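Local coordinates for protein toxin coregulated pilin (Vibrio cholerae, PDB 3HRV) that builds the toxin-coregulated pilus, a type IV pilus that Vibrio cholerae needs for bacterial aggregation and colonization of the host small intestine, at residues N25-V36 / D75-M86; M123-F134 / T180-N191. All coordinates share one frame; numbering follows the deposited sequence.

Contact 1: residues N25-V36 / D75-M86; sequences NMTKAAQNLNSV and DEAKNPFTGTAM. With SO4 (sulfate ion), chain E.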
loop_
_atom_site.group_PDB
_atom_site.type_symbol
_atom_site.label_atom_id
_atom_site.label_comp_id
_atom_site.label_asym_id
_atom_site.label_seq_id
_atom_site.Cartn_x
_atom_site.Cartn_y
_atom_site.Cartn_z
ATOM N N ASN A 25 -15.662 4.866 -5.691
ATOM C CA ASN A 25 -14.716 4.251 -4.767
ATOM C C ASN A 25 -13.261 4.381 -5.202
ATOM O O ASN A 25 -12.386 4.631 -4.377
ATOM C CB ASN A 25 -15.056 2.773 -4.552
ATOM C CG ASN A 25 -16.379 2.579 -3.838
ATOM O OD1 ASN A 25 -16.835 3.460 -3.109
ATOM N ND2 ASN A 25 -16.994 1.420 -4.030
ATOM N N MET A 26 -12.998 4.208 -6.494
ATOM C CA MET A 26 -11.632 4.324 -6.993
ATOM C C MET A 26 -11.124 5.754 -6.876
ATOM O O MET A 26 -9.959 5.986 -6.554
ATOM C CB MET A 26 -11.552 3.861 -8.449
ATOM C CG MET A 26 -11.578 2.353 -8.612
ATOM S SD MET A 26 -10.149 1.532 -7.855
ATOM C CE MET A 26 -10.757 -0.141 -7.766
ATOM N N THR A 27 -12.002 6.716 -7.140
ATOM C CA THR A 27 -11.636 8.122 -7.048
ATOM C C THR A 27 -11.311 8.466 -5.598
ATOM O O THR A 27 -10.335 9.165 -5.317
ATOM C CB THR A 27 -12.929 8.998 -7.629
ATOM O OG1 THR A 27 -14.040 8.781 -6.748
ATOM C CG2 THR A 27 -13.323 8.596 -9.044
ATOM N N LYS A 28 -12.131 7.969 -4.678
ATOM C CA LYS A 28 -11.921 8.220 -3.257
ATOM C C LYS A 28 -10.661 7.517 -2.762
ATOM O O LYS A 28 -9.905 8.066 -1.963
ATOM C CB LYS A 28 -13.126 7.740 -2.446
ATOM C CG LYS A 28 -12.837 7.505 -0.970
ATOM C CD LYS A 28 -14.103 7.657 -0.138
ATOM C CE LYS A 28 -15.136 8.526 -0.843
ATOM N NZ LYS A 28 -15.952 9.328 0.109
ATOM N N ALA A 29 -10.440 6.243 -3.328
ATOM C CA ALA A 29 -9.273 5.525 -2.837
ATOM C C ALA A 29 -7.999 6.232 -3.283
ATOM O O ALA A 29 -7.070 6.416 -2.493
ATOM C CB ALA A 29 -9.286 4.098 -3.355
ATOM N N ALA A 30 -7.966 6.831 -4.405
ATOM C CA ALA A 30 -6.807 7.583 -4.868
ATOM C C ALA A 30 -6.591 8.838 -4.028
ATOM O O ALA A 30 -5.464 9.155 -3.642
ATOM C CB ALA A 30 -6.980 7.955 -6.336
ATOM N N GLN A 31 -7.675 9.550 -3.738
ATOM C CA GLN A 31 -7.587 10.766 -2.941
ATOM C C GLN A 31 -7.152 10.440 -1.517
ATOM O O GLN A 31 -6.300 11.121 -0.945
ATOM C CB GLN A 31 -8.939 11.478 -2.909
ATOM C CG GLN A 31 -9.429 11.951 -4.263
ATOM C CD GLN A 31 -10.856 12.458 -4.210
ATOM O OE1 GLN A 31 -11.476 12.485 -3.147
ATOM N NE2 GLN A 31 -11.386 12.859 -5.359
ATOM N N ASN A 32 -7.739 9.393 -0.947
ATOM C CA ASN A 32 -7.412 8.994 0.413
ATOM C C ASN A 32 -5.966 8.536 0.554
ATOM O O ASN A 32 -5.275 8.942 1.487
ATOM C CB ASN A 32 -8.352 7.883 0.882
ATOM C CG ASN A 32 -9.771 8.373 1.093
ATOM O OD1 ASN A 32 -10.077 9.546 0.874
ATOM N ND2 ASN A 32 -10.645 7.474 1.524
ATOM N N LEU A 33 -5.513 7.694 -0.367
ATOM C CA LEU A 33 -4.141 7.208 -0.322
ATOM C C LEU A 33 -3.166 8.374 -0.401
ATOM O O LEU A 33 -2.146 8.385 0.285
ATOM C CB LEU A 33 -3.881 6.225 -1.465
ATOM C CG LEU A 33 -4.454 4.823 -1.236
ATOM C CD1 LEU A 33 -4.480 4.053 -2.547
ATOM C CD2 LEU A 33 -3.609 4.092 -0.197
ATOM N N ASN A 34 -3.485 9.361 -1.229
ATOM C CA ASN A 34 -2.617 10.525 -1.368
ATOM C C ASN A 34 -2.563 11.315 -0.065
ATOM O O ASN A 34 -1.486 11.647 0.430
ATOM C CB ASN A 34 -3.113 11.433 -2.494
ATOM C CG ASN A 34 -1.985 12.189 -3.166
ATOM O OD1 ASN A 34 -0.811 11.875 -2.966
ATOM N ND2 ASN A 34 -2.334 13.194 -3.961
ATOM N N SER A 35 -3.735 11.611 0.490
ATOM C CA SER A 35 -3.825 12.371 1.730
ATOM C C SER A 35 -3.085 11.686 2.872
ATOM O O SER A 35 -2.363 12.327 3.634
ATOM C CB SER A 35 -5.292 12.568 2.119
ATOM O OG SER A 35 -5.975 13.355 1.160
ATOM N N VAL A 36 -3.264 10.375 2.982
ATOM C CA VAL A 36 -2.626 9.613 4.043
ATOM C C VAL A 36 -1.107 9.514 3.890
ATOM O O VAL A 36 -0.377 9.724 4.857
ATOM C CB VAL A 36 -3.238 8.191 4.135
ATOM C CG1 VAL A 36 -2.454 7.333 5.125
ATOM C CG2 VAL A 36 -4.696 8.291 4.567
ATOM N N ASP A 75 -13.039 10.721 6.536
ATOM C CA ASP A 75 -13.329 10.111 5.242
ATOM C C ASP A 75 -12.044 9.698 4.533
ATOM O O ASP A 75 -12.003 8.664 3.866
ATOM C CB ASP A 75 -14.115 11.087 4.363
ATOM C CG ASP A 75 -15.060 10.380 3.411
ATOM O OD1 ASP A 75 -15.776 9.458 3.856
ATOM O OD2 ASP A 75 -15.085 10.746 2.217
ATOM N N GLU A 76 -10.991 10.492 4.689
ATOM C CA GLU A 76 -9.711 10.221 4.038
ATOM C C GLU A 76 -8.929 9.002 4.529
ATOM O O GLU A 76 -8.058 8.502 3.817
ATOM C CB GLU A 76 -8.825 11.469 4.119
ATOM C CG GLU A 76 -9.301 12.598 3.219
ATOM C CD GLU A 76 -8.555 13.904 3.433
ATOM O OE1 GLU A 76 -8.795 14.853 2.654
ATOM O OE2 GLU A 76 -7.740 13.995 4.374
ATOM N N ALA A 77 -9.231 8.517 5.728
ATOM C CA ALA A 77 -8.529 7.355 6.268
ATOM C C ALA A 77 -9.255 6.058 5.924
ATOM O O ALA A 77 -8.735 4.960 6.128
ATOM C CB ALA A 77 -8.399 7.486 7.775
ATOM N N LYS A 78 -10.463 6.194 5.394
ATOM C CA LYS A 78 -11.275 5.038 5.054
ATOM C C LYS A 78 -10.927 4.304 3.771
ATOM O O LYS A 78 -10.487 4.892 2.780
ATOM C CB LYS A 78 -12.750 5.440 4.991
ATOM C CG LYS A 78 -13.338 5.864 6.322
ATOM C CD LYS A 78 -14.559 5.028 6.672
ATOM C CE LYS A 78 -15.417 5.719 7.718
ATOM N NZ LYS A 78 -16.517 6.508 7.100
ATOM N N ASN A 79 -11.120 2.991 3.821
ATOM C CA ASN A 79 -10.923 2.122 2.678
ATOM C C ASN A 79 -12.319 2.173 2.057
ATOM O O ASN A 79 -13.273 1.654 2.631
ATOM C CB ASN A 79 -10.609 0.703 3.151
ATOM C CG ASN A 79 -10.532 -0.292 2.011
ATOM O OD1 ASN A 79 -11.186 -0.131 0.980
ATOM N ND2 ASN A 79 -9.744 -1.344 2.199
ATOM N N PRO A 80 -12.424 2.574 0.745
ATOM C CA PRO A 80 -13.781 2.894 0.290
ATOM C C PRO A 80 -14.637 1.685 -0.078
ATOM O O PRO A 80 -15.865 1.774 -0.090
ATOM C CB PRO A 80 -13.536 3.802 -0.914
ATOM C CG PRO A 80 -12.209 4.426 -0.617
ATOM C CD PRO A 80 -11.425 3.251 -0.096
ATOM N N PHE A 81 -13.629 0.528 -0.175
ATOM C CA PHE A 81 -14.152 -0.787 -0.525
ATOM C C PHE A 81 -14.708 -1.617 0.686
ATOM O O PHE A 81 -15.381 -2.632 0.494
ATOM C CB PHE A 81 -13.103 -1.558 -1.330
ATOM C CG PHE A 81 -12.498 -0.758 -2.448
ATOM C CD1 PHE A 81 -11.290 -0.090 -2.268
ATOM C CD2 PHE A 81 -13.151 -0.641 -3.671
ATOM C CE1 PHE A 81 -10.740 0.684 -3.287
ATOM C CE2 PHE A 81 -12.609 0.132 -4.699
ATOM C CZ PHE A 81 -11.400 0.796 -4.506
ATOM N N THR A 82 -14.266 -1.235 1.869
ATOM C CA THR A 82 -14.674 -1.989 3.050
ATOM C C THR A 82 -15.440 -1.119 4.036
ATOM O O THR A 82 -16.196 -1.625 4.858
ATOM C CB THR A 82 -13.465 -2.571 3.795
ATOM O OG1 THR A 82 -12.674 -1.499 4.320
ATOM C CG2 THR A 82 -12.615 -3.425 2.862
ATOM N N GLY A 83 -15.234 0.190 3.966
ATOM C CA GLY A 83 -15.920 1.081 4.880
ATOM C C GLY A 83 -15.187 1.205 6.204
ATOM O O GLY A 83 -15.633 1.910 7.107
ATOM N N THR A 84 -14.064 0.504 6.328
ATOM C CA THR A 84 -13.270 0.568 7.546
ATOM C C THR A 84 -11.957 1.269 7.224
ATOM O O THR A 84 -11.652 1.535 6.063
ATOM C CB THR A 84 -12.974 -0.834 8.123
ATOM O OG1 THR A 84 -12.527 -1.699 7.076
ATOM C CG2 THR A 84 -14.222 -1.421 8.771
ATOM N N ALA A 85 -11.180 1.566 8.256
ATOM C CA ALA A 85 -9.919 2.262 8.066
ATOM C C ALA A 85 -8.877 1.439 7.323
ATOM O O ALA A 85 -8.792 0.223 7.487
ATOM C CB ALA A 85 -9.362 2.687 9.421
ATOM N N MET A 86 -8.099 2.108 6.480
ATOM C CA MET A 86 -7.028 1.422 5.785
ATOM C C MET A 86 -6.012 1.265 6.903
ATOM O O MET A 86 -6.091 1.953 7.959
ATOM C CB MET A 86 -6.442 2.293 4.672
ATOM C CG MET A 86 -7.426 2.648 3.570
ATOM S SD MET A 86 -6.676 3.641 2.261
ATOM C CE MET A 86 -6.665 5.266 3.020
HETATM S S SO4 E . -15.823 -0.255 -7.389
HETATM O O1 SO4 E . -15.473 -1.589 -7.624
HETATM O O2 SO4 E . -14.736 0.566 -7.726
HETATM O O3 SO4 E . -16.142 0.002 -5.998
HETATM O O4 SO4 E . -16.915 -0.024 -8.222
#

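Contact 2: residues M123-F134 / T180-N191; sequences MFPFINVKEGAF and TGTAPFTVAFGN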
loop_
_atom_site.group_PDB
_atom_site.type_symbol
_atom_site.label_atom_id
_atom_site.label_comp_id
_atom_site.label_asym_id
_atom_site.label_seq_id
_atom_site.Cartn_x
_atom_site.Cartn_y
_atom_site.Cartn_z
ATOM N N MET A 123 1.966 6.899 -7.442
ATOM C CA MET A 123 2.221 7.731 -6.276
ATOM C C MET A 123 3.075 7.017 -5.230
ATOM O O MET A 123 3.550 7.641 -4.282
ATOM C CB MET A 123 0.890 8.166 -5.654
ATOM C CG MET A 123 0.046 9.067 -6.533
ATOM S SD MET A 123 -1.530 9.480 -5.763
ATOM C CE MET A 123 -1.649 8.214 -4.541
ATOM N N PHE A 124 3.359 5.692 -5.533
ATOM C CA PHE A 124 4.114 4.911 -4.553
ATOM C C PHE A 124 5.313 4.162 -5.120
ATOM O O PHE A 124 5.203 3.464 -6.123
ATOM C CB PHE A 124 3.203 3.889 -3.865
ATOM C CG PHE A 124 2.119 4.504 -3.035
ATOM C CD1 PHE A 124 0.865 4.760 -3.581
ATOM C CD2 PHE A 124 2.355 4.841 -1.706
ATOM C CE1 PHE A 124 -0.135 5.345 -2.812
ATOM C CE2 PHE A 124 1.361 5.426 -0.930
ATOM C CZ PHE A 124 0.114 5.679 -1.486
ATOM N N PRO A 125 6.471 4.290 -4.493
ATOM C CA PRO A 125 7.650 3.579 -4.991
ATOM C C PRO A 125 7.581 1.960 -4.623
ATOM O O PRO A 125 8.262 1.121 -5.212
ATOM C CB PRO A 125 8.801 4.509 -4.599
ATOM C CG PRO A 125 8.293 5.192 -3.379
ATOM C CD PRO A 125 6.857 5.486 -3.727
ATOM N N PHE A 126 6.788 1.705 -3.694
ATOM C CA PHE A 126 6.688 0.319 -3.236
ATOM C C PHE A 126 5.248 -0.199 -3.327
ATOM O O PHE A 126 4.317 0.468 -2.874
ATOM C CB PHE A 126 7.169 0.246 -1.780
ATOM C CG PHE A 126 7.176 -1.140 -1.193
ATOM C CD1 PHE A 126 8.295 -1.960 -1.317
ATOM C CD2 PHE A 126 6.076 -1.613 -0.480
ATOM C CE1 PHE A 126 8.319 -3.231 -0.735
ATOM C CE2 PHE A 126 6.090 -2.881 0.104
ATOM C CZ PHE A 126 7.216 -3.690 -0.023
ATOM N N ILE A 127 5.070 -1.374 -3.923
ATOM C CA ILE A 127 3.747 -1.985 -4.049
ATOM C C ILE A 127 3.858 -3.481 -3.790
ATOM O O ILE A 127 4.659 -4.168 -4.422
ATOM C CB ILE A 127 3.151 -1.783 -5.454
ATOM C CG1 ILE A 127 3.059 -0.290 -5.774
ATOM C CG2 ILE A 127 1.765 -2.422 -5.518
ATOM C CD1 ILE A 127 2.534 0.009 -7.167
ATOM N N ASN A 128 3.049 -3.977 -2.861
ATOM C CA ASN A 128 3.055 -5.392 -2.502
ATOM C C ASN A 128 1.615 -5.901 -2.538
ATOM O O ASN A 128 0.770 -5.438 -1.770
ATOM C CB ASN A 128 3.639 -5.565 -1.094
ATOM C CG ASN A 128 3.893 -7.019 -0.735
ATOM O OD1 ASN A 128 3.211 -7.918 -1.222
ATOM N ND2 ASN A 128 4.866 -7.252 0.140
ATOM N N VAL A 129 1.343 -6.847 -3.435
ATOM C CA VAL A 129 0.002 -7.417 -3.584
ATOM C C VAL A 129 -0.066 -8.765 -2.882
ATOM O O VAL A 129 0.684 -9.680 -3.212
ATOM C CB VAL A 129 -0.357 -7.608 -5.071
ATOM C CG1 VAL A 129 -1.757 -8.195 -5.200
ATOM C CG2 VAL A 129 -0.268 -6.274 -5.800
ATOM N N LYS A 130 -0.980 -8.890 -1.929
ATOM C CA LYS A 130 -1.104 -10.118 -1.157
ATOM C C LYS A 130 -2.517 -10.684 -1.137
ATOM O O LYS A 130 -3.489 -9.949 -1.279
ATOM C CB LYS A 130 -0.650 -9.834 0.278
ATOM C CG LYS A 130 -0.674 -11.016 1.223
ATOM C CD LYS A 130 -0.294 -10.581 2.631
ATOM C CE LYS A 130 -0.258 -11.760 3.582
ATOM N NZ LYS A 130 0.753 -12.768 3.156
ATOM N N GLU A 131 -2.608 -11.999 -0.959
ATOM C CA GLU A 131 -3.892 -12.667 -0.790
ATOM C C GLU A 131 -4.261 -12.778 0.686
ATOM O O GLU A 131 -3.688 -13.584 1.419
ATOM C CB GLU A 131 -3.852 -14.061 -1.421
ATOM C CG GLU A 131 -3.964 -14.061 -2.936
ATOM C CD GLU A 131 -3.298 -15.265 -3.571
ATOM O OE1 GLU A 131 -3.984 -16.009 -4.304
ATOM O OE2 GLU A 131 -2.088 -15.469 -3.336
ATOM N N GLY A 132 -5.220 -11.898 1.038
ATOM C CA GLY A 132 -5.522 -11.816 2.453
ATOM C C GLY A 132 -4.822 -10.596 3.014
ATOM O O GLY A 132 -4.049 -9.939 2.311
ATOM N N ALA A 133 -5.072 -10.293 4.281
ATOM C CA ALA A 133 -4.472 -9.123 4.906
ATOM C C ALA A 133 -3.051 -9.343 5.415
ATOM O O ALA A 133 -2.610 -10.476 5.603
ATOM C CB ALA A 133 -5.357 -8.649 6.052
ATOM N N PHE A 134 -2.333 -8.243 5.615
ATOM C CA PHE A 134 -0.983 -8.307 6.151
ATOM C C PHE A 134 -1.198 -8.383 7.657
ATOM O O PHE A 134 -1.764 -7.468 8.258
ATOM C CB PHE A 134 -0.186 -7.050 5.788
ATOM C CG PHE A 134 0.139 -6.939 4.323
ATOM C CD1 PHE A 134 -0.783 -6.408 3.424
ATOM C CD2 PHE A 134 1.361 -7.395 3.837
ATOM C CE1 PHE A 134 -0.491 -6.334 2.062
ATOM C CE2 PHE A 134 1.662 -7.327 2.481
ATOM C CZ PHE A 134 0.734 -6.795 1.590
ATOM N N THR A 180 -3.037 -11.792 -9.732
ATOM C CA THR A 180 -3.479 -13.149 -10.022
ATOM C C THR A 180 -3.699 -13.898 -8.718
ATOM O O THR A 180 -3.009 -13.648 -7.725
ATOM C CB THR A 180 -2.437 -13.923 -10.861
ATOM O OG1 THR A 180 -2.898 -15.262 -11.069
ATOM C CG2 THR A 180 -1.086 -13.965 -10.150
ATOM N N GLY A 181 -4.674 -14.801 -8.705
ATOM C CA GLY A 181 -4.913 -15.565 -7.499
ATOM C C GLY A 181 -6.327 -15.593 -6.965
ATOM O O GLY A 181 -7.304 -15.569 -7.719
ATOM N N THR A 182 -6.420 -15.637 -5.641
ATOM C CA THR A 182 -7.691 -15.711 -4.939
ATOM C C THR A 182 -8.001 -14.440 -4.159
ATOM O O THR A 182 -7.165 -13.949 -3.406
ATOM C CB THR A 182 -7.679 -16.886 -3.940
ATOM O OG1 THR A 182 -7.292 -18.086 -4.623
ATOM C CG2 THR A 182 -9.047 -17.072 -3.315
ATOM N N ALA A 183 -9.206 -13.910 -4.348
ATOM C CA ALA A 183 -9.636 -12.714 -3.634
ATOM C C ALA A 183 -10.070 -13.160 -2.239
ATOM O O ALA A 183 -10.351 -14.340 -2.023
ATOM C CB ALA A 183 -10.799 -12.061 -4.363
ATOM N N PRO A 184 -10.132 -12.228 -1.271
ATOM C CA PRO A 184 -9.833 -10.801 -1.402
ATOM C C PRO A 184 -8.342 -10.504 -1.384
ATOM O O PRO A 184 -7.552 -11.225 -0.768
ATOM C CB PRO A 184 -10.536 -10.198 -0.196
ATOM C CG PRO A 184 -10.288 -11.237 0.848
ATOM C CD PRO A 184 -10.581 -12.532 0.101
ATOM N N PHE A 185 -7.964 -9.431 -2.063
ATOM C CA PHE A 185 -6.575 -9.024 -2.104
ATOM C C PHE A 185 -6.373 -7.796 -1.241
ATOM O O PHE A 185 -7.292 -7.002 -1.043
ATOM C CB PHE A 185 -6.145 -8.669 -3.525
ATOM C CG PHE A 185 -6.256 -9.801 -4.494
ATOM C CD1 PHE A 185 -7.466 -10.084 -5.120
ATOM C CD2 PHE A 185 -5.152 -10.598 -4.772
ATOM C CE1 PHE A 185 -7.574 -11.148 -6.011
ATOM C CE2 PHE A 185 -5.249 -11.664 -5.659
ATOM C CZ PHE A 185 -6.461 -11.940 -6.280
ATOM N N THR A 186 -5.162 -7.659 -0.720
ATOM C CA THR A 186 -4.801 -6.494 0.065
ATOM C C THR A 186 -3.557 -5.962 -0.615
ATOM O O THR A 186 -2.609 -6.705 -0.852
ATOM C CB THR A 186 -4.444 -6.834 1.524
ATOM O OG1 THR A 186 -5.580 -7.407 2.183
ATOM C CG2 THR A 186 -4.037 -5.564 2.267
ATOM N N VAL A 187 -3.569 -4.682 -0.953
ATOM C CA VAL A 187 -2.412 -4.084 -1.592
ATOM C C VAL A 187 -1.763 -3.118 -0.619
ATOM O O VAL A 187 -2.431 -2.282 -0.009
ATOM C CB VAL A 187 -2.794 -3.323 -2.875
ATOM C CG1 VAL A 187 -1.544 -2.737 -3.519
ATOM C CG2 VAL A 187 -3.498 -4.262 -3.845
ATOM N N ALA A 188 -0.454 -3.261 -0.456
ATOM C CA ALA A 188 0.299 -2.393 0.432
ATOM C C ALA A 188 1.037 -1.380 -0.430
ATOM O O ALA A 188 1.878 -1.750 -1.250
ATOM C CB ALA A 188 1.291 -3.212 1.247
ATOM N N PHE A 189 0.697 -0.106 -0.263
ATOM C CA PHE A 189 1.336 0.968 -1.009
ATOM C C PHE A 189 2.326 1.611 -0.055
ATOM O O PHE A 189 1.939 2.209 0.950
ATOM C CB PHE A 189 0.291 1.984 -1.477
ATOM C CG PHE A 189 -0.702 1.418 -2.455
ATOM C CD1 PHE A 189 -1.911 0.887 -2.015
ATOM C CD2 PHE A 189 -0.413 1.391 -3.815
ATOM C CE1 PHE A 189 -2.823 0.338 -2.919
ATOM C CE2 PHE A 189 -1.313 0.844 -4.730
ATOM C CZ PHE A 189 -2.522 0.316 -4.278
ATOM N N GLY A 190 3.610 1.475 -0.359
ATOM C CA GLY A 190 4.607 2.016 0.541
ATOM C C GLY A 190 5.434 3.182 0.060
ATOM O O GLY A 190 5.621 3.396 -1.141
ATOM N N ASN A 191 5.922 3.944 1.028
ATOM C CA ASN A 191 6.775 5.086 0.757
ATOM C C ASN A 191 7.742 5.207 1.929
ATOM O O ASN A 191 7.611 4.496 2.930
ATOM C CB ASN A 191 5.949 6.366 0.617
ATOM C CG ASN A 191 6.610 7.378 -0.296
ATOM O OD1 ASN A 191 7.804 7.287 -0.573
ATOM N ND2 ASN A 191 5.836 8.351 -0.765
HETATM O O HOH W 1 -1.472 -15.345 -6.347
#

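Contact 1: residues N25-V36 / D75-M86
In the pilin fold, the long N-terminal helix packs here against the loop that leads into the first strand of the sheet, and N32, P80 and F81 carry much of the meeting. N32 reaches off the helix so that ND2 donates to K78 O at 2.9 Å, with the carbonyl close to its amide plane; D75 O lies 3.0 Å from the same ND2. One helical turn back, K28 folds its chain at chi3 and chi4, which brings NZ to within 2.7 Å of D75 OD2 on the syn side of the carboxylate, a salt bridge. P80 lays its ring against K28 and A29, and A29 CB also touches F81 CE1 at 3.7 Å. M26 swings round a bend at chi2 (-63°) to place SD at the edge of the F81 ring, 5.0 Å from its centroid, a Met-aromatic contact; M26 CE lies 3.5 Å from F81 CZ. An Asx turn, F81 N to N79 OD1, holds the loop at this point. Beside the ring, N25 ND2 donates to O3 of a sulfate at 2.6 Å; H20, S23 and Q112 also bind this ion, probably a crystallisation solute. N32 thus satisfies the carbonyl of K78, whereas E76 O, buried 3.0 Å from N32 CB, has no polar partner in the model.

Contact 2: residues M123-F134 / T180-N191
Strands 126-131 and 185-191 run antiparallel, their axes 4.7 Å apart at closest approach and 165° between their directions, with hydrogen-bonded pairs F126-G190, N128-A188 and K130-T186. The bond from A188 N to N128 O is nearly straight, 2.8 Å with 173° at the hydrogen. Toward the G190 end F126 N reaches G190 O at a longer 3.3 Å, and past the other end G132 N continues the pairing to P184 O.

On one face of the sheet I127 CG2 meets V187 CG1, the two side chains side by side and pointing the same way, while F189 sets its CB squarely over the F124 ring, 3.3 Å from the centroid and 5° off the normal, a CH-pi contact. The two rings themselves meet obliquely. These strands are neighbours in the antiparallel sheet of the type IV pilin globular domain, between strands 100-108 and 155-158; helices 24-44 and 110-120 cover the face that bears I127, V129, V187 and F189.

The other face carries F126, A188 and T186. There F134 folds back from beyond G132, its CZ 3.6 Å from A188 CB, with T186 CG2 at the ring edge and K130 CD over one face.

At the exposed end, the E131 chain runs on extended beyond CG and carries OE1 to T182 N, which it takes on its anti lone pair at 2.8 Å. The E131 carboxylate lies alongside the F185 ring, the planes almost parallel, and T182 O sits over one face of that ring. A water donates to T180 O and, weakly, to E131 OE2.

In the fold
Contact 1 and contact 2 lie with their centres about 15 Å apart and follow one another along the chain, the first closing before the second opens. Helix 24-44 joins them: its loop-facing side makes contact 1, while other residues of the same turns meet contact 2. L33 CD2 is 4.1 Å from F189 CD1, and L33 O is 3.9 Å from F124 CZ; L33 also meets M86 in contact 1. N34 OD1 packs at 3.8 Å from M123 SD, in the turn before strand 126-131. The sulfate belongs to contact 1 alone, whereas glycerol, probably from the crystallisation liquor, is hydrogen-bonded at both: to A85 N in contact 1 and N191 ND2 in contact 2.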